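PDB 7EHP: chitin oligosaccahride binding protein NagB1 from Paenibacillus sp. FPU-7, which binds the chitin oligosaccharides N,N'-diacetylchitobiose and N,N',N''-triacetylchitotriose, probably as the extracellular solute-binding component of a sugar uptake system. Local coordinates for residues D145-A150 with F155-F160; D208-L211 with Y215-E218. All coordinates share one frame; numbering follows the deposited sequence.

Contact 1. Residues D145-A150 with F155-F160; sequences DVAAKA and FVPFAF
The phenyl ring of Phe-155 turns an edge to Ala-150, whose carbonyl O lies near the ring plane, 3.7 Å from CD2. CG of Phe-155 is anti to its own carbonyl carbon (chi1 -64°). This carries the ring away from helix 140-152 while CB stays close, 3.3 Å from Ala-150 O. The ring goes on to touch Ile-128 and Gln-131 of helix 126-132.

The puckered pyrrolidine ring of Pro-157 makes the other side-chain contact. Its CB meets the methyl CB of Ala-147 at 3.9 Å. Its CG rests 3.5 Å from Ala-147 O. The CB of Ala-150 fills in beside these atoms, 4.1 Å from Phe-155 CB and more loosely placed against Pro-157 CG. Short alanine side chains thus let the backbone of 155-157 come close to the helix, with CA atoms 5.0 Å apart at Ala-147 and Pro-157.

One hydrogen bond crosses the contact. Phe-155 N donates to Ala-150 O at 2.9 Å, with a bent N-H...O angle of 146°. The donor is tilted 33° from the carbonyl plane.

The contact is a helix-to-strand turn of the alpha/beta solute-binding protein fold. It joins the end part of helix 140-152 to the start of strand 156-159, which pairs in parallel with strand 237-243. The chain turns a corner at Pro-157 and Phe-158.

Ala-150 O is a carbonyl near the helix end, and the amide of Phe-155 gives it a partner just past the turn. That bond pins the amide to the helix. Within the turn, Ser-153 OG bonds to Lys-149 O. The rest of the contact is largely buried carbon packing, with alanine methyls and a carbonyl O against proline carbons.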
ATOM      1  N   ASP A 145     -11.482  -7.766 -23.316  1.00 25.12           N
ATOM      2  CA  ASP A 145     -11.012  -8.761 -24.280  1.00 26.01           C
ATOM      3  C   ASP A 145      -9.922  -9.650 -23.677  1.00 28.08           C
ATOM      4  O   ASP A 145      -9.965 -10.882 -23.797  1.00 27.56           O
ATOM      5  CB  ASP A 145     -10.505  -8.027 -25.528  1.00 23.53           C
ATOM      6  CG  ASP A 145     -10.003  -8.957 -26.595  1.00 33.90           C
ATOM      7  OD1 ASP A 145     -10.797  -9.789 -27.092  1.00 32.73           O
ATOM      8  OD2 ASP A 145      -8.797  -8.856 -26.928  1.00 37.97           O
ATOM      9  N   VAL A 146      -8.936  -9.034 -23.015  1.00 24.35           N
ATOM     10  CA  VAL A 146      -7.854  -9.786 -22.380  1.00 19.08           C
ATOM     11  C   VAL A 146      -8.422 -10.752 -21.351  1.00 22.39           C
ATOM     12  O   VAL A 146      -8.087 -11.942 -21.336  1.00 20.06           O
ATOM     13  CB  VAL A 146      -6.843  -8.816 -21.741  1.00 25.48           C
ATOM     14  CG1 VAL A 146      -5.897  -9.552 -20.783  1.00 24.82           C
ATOM     15  CG2 VAL A 146      -6.070  -8.088 -22.820  1.00 26.61           C
ATOM     16  N   ALA A 147      -9.318 -10.250 -20.493  1.00 21.68           N
ATOM     17  CA  ALA A 147      -9.892 -11.063 -19.427  1.00 20.25           C
ATOM     18  C   ALA A 147     -10.730 -12.208 -19.984  1.00 22.44           C
ATOM     19  O   ALA A 147     -10.655 -13.345 -19.487  1.00 19.19           O
ATOM     20  CB  ALA A 147     -10.733 -10.175 -18.508  1.00 19.14           C
ATOM     21  N   ALA A 148     -11.543 -11.924 -21.012  1.00 21.00           N
ATOM     22  CA  ALA A 148     -12.362 -12.962 -21.644  1.00 19.92           C
ATOM     23  C   ALA A 148     -11.504 -14.055 -22.279  1.00 19.96           C
ATOM     24  O   ALA A 148     -11.808 -15.247 -22.144  1.00 20.40           O
ATOM     25  CB  ALA A 148     -13.280 -12.337 -22.692  1.00 18.47           C
ATOM     26  N   LYS A 149     -10.430 -13.670 -22.975  1.00 19.35           N
ATOM     27  CA  LYS A 149      -9.526 -14.661 -23.562  1.00 23.50           C
ATOM     28  C   LYS A 149      -8.767 -15.425 -22.488  1.00 25.62           C
ATOM     29  O   LYS A 149      -8.597 -16.647 -22.592  1.00 24.01           O
ATOM     30  CB  LYS A 149      -8.547 -13.979 -24.520  1.00 23.90           C
ATOM     31  CG  LYS A 149      -9.229 -13.309 -25.714  1.00 26.93           C
ATOM     32  CD  LYS A 149      -8.256 -12.930 -26.809  1.00 35.21           C
ATOM     33  CE  LYS A 149      -9.020 -12.469 -28.050  1.00 35.89           C
ATOM     34  NZ  LYS A 149      -8.268 -11.433 -28.804  1.00 36.43           N
ATOM     35  N   ALA A 150      -8.296 -14.726 -21.451  1.00 20.23           N
ATOM     36  CA  ALA A 150      -7.607 -15.414 -20.364  1.00 26.01           C
ATOM     37  C   ALA A 150      -8.503 -16.484 -19.765  1.00 22.15           C
ATOM     38  O   ALA A 150      -8.086 -17.636 -19.585  1.00 22.32           O
ATOM     39  CB  ALA A 150      -7.167 -14.410 -19.290  1.00 20.59           C
ATOM     40  N   PHE A 155      -7.230 -19.561 -17.628  1.00 24.52           N
ATOM     41  CA  PHE A 155      -6.518 -18.691 -16.699  1.00 25.51           C
ATOM     42  C   PHE A 155      -7.505 -17.874 -15.880  1.00 25.58           C
ATOM     43  O   PHE A 155      -8.561 -17.480 -16.376  1.00 28.21           O
ATOM     44  CB  PHE A 155      -5.570 -17.764 -17.456  1.00 24.40           C
ATOM     45  CG  PHE A 155      -4.472 -18.496 -18.168  1.00 26.59           C
ATOM     46  CD1 PHE A 155      -3.396 -19.007 -17.463  1.00 20.18           C
ATOM     47  CD2 PHE A 155      -4.535 -18.710 -19.530  1.00 26.28           C
ATOM     48  CE1 PHE A 155      -2.385 -19.696 -18.112  1.00 24.30           C
ATOM     49  CE2 PHE A 155      -3.527 -19.401 -20.185  1.00 30.30           C
ATOM     50  CZ  PHE A 155      -2.449 -19.891 -19.477  1.00 24.07           C
ATOM     51  N   VAL A 156      -7.177 -17.657 -14.615  1.00 22.75           N
ATOM     52  CA  VAL A 156      -7.881 -16.627 -13.850  1.00 19.30           C
ATOM     53  C   VAL A 156      -7.464 -15.270 -14.403  1.00 18.77           C
ATOM     54  O   VAL A 156      -6.259 -15.019 -14.547  1.00 20.97           O
ATOM     55  CB  VAL A 156      -7.546 -16.749 -12.355  1.00 26.50           C
ATOM     56  CG1 VAL A 156      -8.097 -15.566 -11.572  1.00 20.03           C
ATOM     57  CG2 VAL A 156      -8.087 -18.046 -11.793  1.00 27.38           C
ATOM     58  N   PRO A 157      -8.389 -14.391 -14.783  1.00 16.92           N
ATOM     59  CA  PRO A 157      -7.963 -13.077 -15.286  1.00 17.49           C
ATOM     60  C   PRO A 157      -7.194 -12.272 -14.235  1.00 20.81           C
ATOM     61  O   PRO A 157      -6.051 -11.871 -14.478  1.00 17.77           O
ATOM     62  CB  PRO A 157      -9.286 -12.411 -15.665  1.00 15.69           C
ATOM     63  CG  PRO A 157     -10.145 -13.604 -16.064  1.00 20.32           C
ATOM     64  CD  PRO A 157      -9.838 -14.584 -14.956  1.00 20.15           C
ATOM     65  N   PHE A 158      -7.799 -12.032 -13.072  1.00 15.80           N
ATOM     66  CA  PHE A 158      -7.165 -11.277 -11.993  1.00 19.16           C
ATOM     67  C   PHE A 158      -7.047 -12.191 -10.782  1.00 16.49           C
ATOM     68  O   PHE A 158      -8.061 -12.501 -10.144  1.00 18.71           O
ATOM     69  CB  PHE A 158      -7.973 -10.025 -11.608  1.00 16.67           C
ATOM     70  CG  PHE A 158      -7.831  -8.869 -12.551  1.00 20.91           C
ATOM     71  CD1 PHE A 158      -6.718  -8.053 -12.507  1.00 17.73           C
ATOM     72  CD2 PHE A 158      -8.856  -8.554 -13.442  1.00 18.43           C
ATOM     73  CE1 PHE A 158      -6.590  -6.980 -13.380  1.00 20.12           C
ATOM     74  CE2 PHE A 158      -8.750  -7.467 -14.305  1.00 19.64           C
ATOM     75  CZ  PHE A 158      -7.616  -6.679 -14.274  1.00 19.12           C
ATOM     76  N   ALA A 159      -5.822 -12.618 -10.459  1.00 19.22           N
ATOM     77  CA  ALA A 159      -5.577 -13.233  -9.158  1.00 17.12           C
ATOM     78  C   ALA A 159      -6.051 -12.280  -8.070  1.00 14.15           C
ATOM     79  O   ALA A 159      -5.769 -11.077  -8.125  1.00 15.69           O
ATOM     80  CB  ALA A 159      -4.081 -13.538  -8.979  1.00 16.48           C
ATOM     81  N   PHE A 160      -6.772 -12.814  -7.079  1.00 13.86           N
ATOM     82  CA  PHE A 160      -7.531 -11.945  -6.179  1.00 19.14           C
ATOM     83  C   PHE A 160      -7.913 -12.704  -4.910  1.00 19.07           C
ATOM     84  O   PHE A 160      -8.461 -13.803  -4.972  1.00 15.68           O
ATOM     85  CB  PHE A 160      -8.781 -11.393  -6.915  1.00 15.77           C
ATOM     86  CG  PHE A 160      -9.645 -10.485  -6.084  1.00 17.62           C
ATOM     87  CD1 PHE A 160      -9.149  -9.284  -5.595  1.00 21.11           C
ATOM     88  CD2 PHE A 160     -10.968 -10.803  -5.830  1.00 19.89           C
ATOM     89  CE1 PHE A 160      -9.943  -8.434  -4.838  1.00 21.65           C
ATOM     90  CE2 PHE A 160     -11.773  -9.958  -5.070  1.00 18.22           C
ATOM     91  CZ  PHE A 160     -11.252  -8.766  -4.571  1.00 15.29           C
TER

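Contact 2. Residues D208-L211 with Y215-E218; sequences DTLL and YLQE
Leu-210 meets Tyr-215 and Leu-216 where helix 198-213 ends and the chain folds back against its last turns, in the solute-binding protein fold. CB of Leu-210 lies 3.7 Å from Leu-216 CD1, with Leu-216 CG next to it. Beyond the branch, CD1 keeps to the Leu-216 side and makes only a loose contact with that residue's CD1. CD2 goes to Tyr-215 and stops 3.9 Å from its CD2. It comes in the plane of the phenol ring, at the edge. The two side chains cross at about a right angle. A chi1 of -66° sets Leu-210 CG beside its backbone N, and the chi2 of -174° sends the two methyls to different partners.

Leu-211 adds a second contact. Its CD2 touches Leu-216 CD1 at 4.0 Å, so the CD1 methyl of Leu-216 sits against both leucines. Met-171 of helix 165-180 also touches Leu-210 and Leu-216. The phenol ring of Tyr-215 leads on to Ala-147 and Ala-148 of helix 140-152.

The backbone closes the turn through one acceptor. Leu-210 O takes the N-H of Tyr-215 at 2.9 Å, in the carbonyl plane. It also receives a weak bond from Leu-216 N. Two successive amides after the helix thus share this carbonyl, and the leucine side chains pack beside them. The next carbonyl of the helix uses a water instead. That water donates to Leu-216 O at 2.7 Å and, weakly, to Leu-211 O at 3.4 Å.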
ATOM      1  N   ASP A 208     -17.949  -4.354  -9.872  1.00 16.37           N
ATOM      2  CA  ASP A 208     -18.969  -5.397  -9.792  1.00 16.84           C
ATOM      3  C   ASP A 208     -19.068  -6.184 -11.098  1.00 18.71           C
ATOM      4  O   ASP A 208     -19.311  -7.396 -11.084  1.00 18.35           O
ATOM      5  CB  ASP A 208     -20.323  -4.770  -9.438  1.00 17.21           C
ATOM      6  CG  ASP A 208     -21.293  -5.763  -8.795  1.00 22.62           C
ATOM      7  OD1 ASP A 208     -20.854  -6.771  -8.197  1.00 20.87           O
ATOM      8  OD2 ASP A 208     -22.510  -5.524  -8.884  1.00 24.82           O
ATOM      9  N   THR A 209     -18.881  -5.511 -12.242  1.00 16.23           N
ATOM     10  CA  THR A 209     -18.867  -6.223 -13.520  1.00 19.34           C
ATOM     11  C   THR A 209     -17.750  -7.261 -13.537  1.00 16.86           C
ATOM     12  O   THR A 209     -17.939  -8.387 -13.999  1.00 13.24           O
ATOM     13  CB  THR A 209     -18.721  -5.220 -14.684  1.00 20.10           C
ATOM     14  OG1 THR A 209     -19.957  -4.515 -14.899  1.00 18.49           O
ATOM     15  CG2 THR A 209     -18.327  -5.920 -15.982  1.00 16.47           C
ATOM     16  N   LEU A 210     -16.580  -6.903 -13.011  1.00 16.51           N
ATOM     17  CA  LEU A 210     -15.491  -7.870 -12.906  1.00 15.90           C
ATOM     18  C   LEU A 210     -15.895  -9.047 -12.033  1.00 15.25           C
ATOM     19  O   LEU A 210     -15.549 -10.202 -12.322  1.00 15.99           O
ATOM     20  CB  LEU A 210     -14.244  -7.181 -12.335  1.00 10.34           C
ATOM     21  CG  LEU A 210     -13.599  -6.099 -13.197  1.00 12.68           C
ATOM     22  CD1 LEU A 210     -12.296  -5.642 -12.530  1.00 14.37           C
ATOM     23  CD2 LEU A 210     -13.324  -6.583 -14.604  1.00 14.01           C
ATOM     24  N   LEU A 211     -16.636  -8.771 -10.959  1.00 16.32           N
ATOM     25  CA  LEU A 211     -17.156  -9.842 -10.119  1.00 14.08           C
ATOM     26  C   LEU A 211     -18.158 -10.693 -10.893  1.00 17.20           C
ATOM     27  O   LEU A 211     -18.060 -11.929 -10.901  1.00 16.42           O
ATOM     28  CB  LEU A 211     -17.788  -9.240  -8.857  1.00 14.16           C
ATOM     29  CG  LEU A 211     -16.843  -8.579  -7.823  1.00 19.85           C
ATOM     30  CD1 LEU A 211     -17.628  -7.840  -6.716  1.00 16.94           C
ATOM     31  CD2 LEU A 211     -15.905  -9.619  -7.189  1.00 17.33           C
ATOM     32  N   TYR A 215     -13.990 -12.284 -13.612  1.00 17.91           N
ATOM     33  CA  TYR A 215     -12.664 -11.801 -13.980  1.00 19.90           C
ATOM     34  C   TYR A 215     -11.807 -11.541 -12.743  1.00 20.44           C
ATOM     35  O   TYR A 215     -10.595 -11.770 -12.759  1.00 14.91           O
ATOM     36  CB  TYR A 215     -12.788 -10.533 -14.819  1.00 20.81           C
ATOM     37  CG  TYR A 215     -13.419 -10.762 -16.177  1.00 20.67           C
ATOM     38  CD1 TYR A 215     -13.642 -12.043 -16.648  1.00 18.85           C
ATOM     39  CD2 TYR A 215     -13.761  -9.690 -16.995  1.00 19.14           C
ATOM     40  CE1 TYR A 215     -14.200 -12.263 -17.887  1.00 18.74           C
ATOM     41  CE2 TYR A 215     -14.316  -9.902 -18.242  1.00 21.59           C
ATOM     42  CZ  TYR A 215     -14.530 -11.196 -18.681  1.00 21.73           C
ATOM     43  OH  TYR A 215     -15.085 -11.419 -19.918  1.00 20.24           O
ATOM     44  N   LEU A 216     -12.418 -11.040 -11.677  1.00 24.47           N
ATOM     45  CA  LEU A 216     -11.820 -11.132 -10.359  1.00 17.02           C
ATOM     46  C   LEU A 216     -12.016 -12.554  -9.858  1.00 26.79           C
ATOM     47  O   LEU A 216     -13.124 -13.091  -9.938  1.00 23.31           O
ATOM     48  CB  LEU A 216     -12.474 -10.131  -9.414  1.00 18.40           C
ATOM     49  CG  LEU A 216     -11.948  -8.709  -9.579  1.00 16.72           C
ATOM     50  CD1 LEU A 216     -12.878  -7.692  -8.917  1.00 14.35           C
ATOM     51  CD2 LEU A 216     -10.533  -8.611  -8.983  1.00 17.59           C
ATOM     52  N   GLN A 217     -10.943 -13.164  -9.366  1.00 18.97           N
ATOM     53  CA  GLN A 217     -10.938 -14.580  -9.012  1.00 20.77           C
ATOM     54  C   GLN A 217     -12.115 -14.978  -8.128  1.00 25.01           C
ATOM     55  O   GLN A 217     -12.319 -14.419  -7.047  1.00 21.03           O
ATOM     56  CB  GLN A 217      -9.630 -14.910  -8.310  1.00 22.30           C
ATOM     57  CG  GLN A 217      -9.573 -16.309  -7.756  1.00 23.73           C
ATOM     58  CD  GLN A 217      -8.156 -16.788  -7.633  1.00 25.19           C
ATOM     59  OE1 GLN A 217      -7.237 -15.991  -7.436  1.00 28.51           O
ATOM     60  NE2 GLN A 217      -7.960 -18.092  -7.745  1.00 23.25           N
ATOM     61  N   GLU A 218     -12.875 -15.968  -8.582  1.00 25.37           N
ATOM     62  CA  GLU A 218     -14.032 -16.433  -7.830  1.00 24.54           C
ATOM     63  C   GLU A 218     -13.606 -17.203  -6.585  1.00 21.80           C
ATOM     64  O   GLU A 218     -12.549 -17.835  -6.550  1.00 25.45           O
ATOM     65  CB  GLU A 218     -14.908 -17.323  -8.705  1.00 25.99           C
ATOM     66  CG  GLU A 218     -15.558 -16.589  -9.851  1.00 27.31           C
ATOM     67  CD  GLU A 218     -16.237 -17.549 -10.799  1.00 29.80           C
ATOM     68  OE1 GLU A 218     -15.650 -17.855 -11.864  1.00 27.97           O
ATOM     69  OE2 GLU A 218     -17.339 -18.020 -10.445  1.00 29.74           O
TER
HETATM   70  O   HOH W   1     -15.656 -13.345  -8.976  1.00 26.06           O

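Following the chain from the N terminus, contact 1 comes first. It closes the short turn between helix 140-152 and strand 156-159. The chain then runs through helices 165-180 and 184-190 to helix 198-213, where contact 2 closes a second short turn. The two loops follow in series and neither encloses the other. They meet in space, with centres about 9 Å apart. Phe-158 N lies 2.8 Å from Tyr-215 O, and Phe-158 O lies 3.1 Å from Gln-217 N, both probable hydrogen bonds. Tyr-215 CD2 packs 3.4 Å from Ala-147 CB. Through loop 215-218, helix 198-213 is tied to strand 156-159 and helix 140-152.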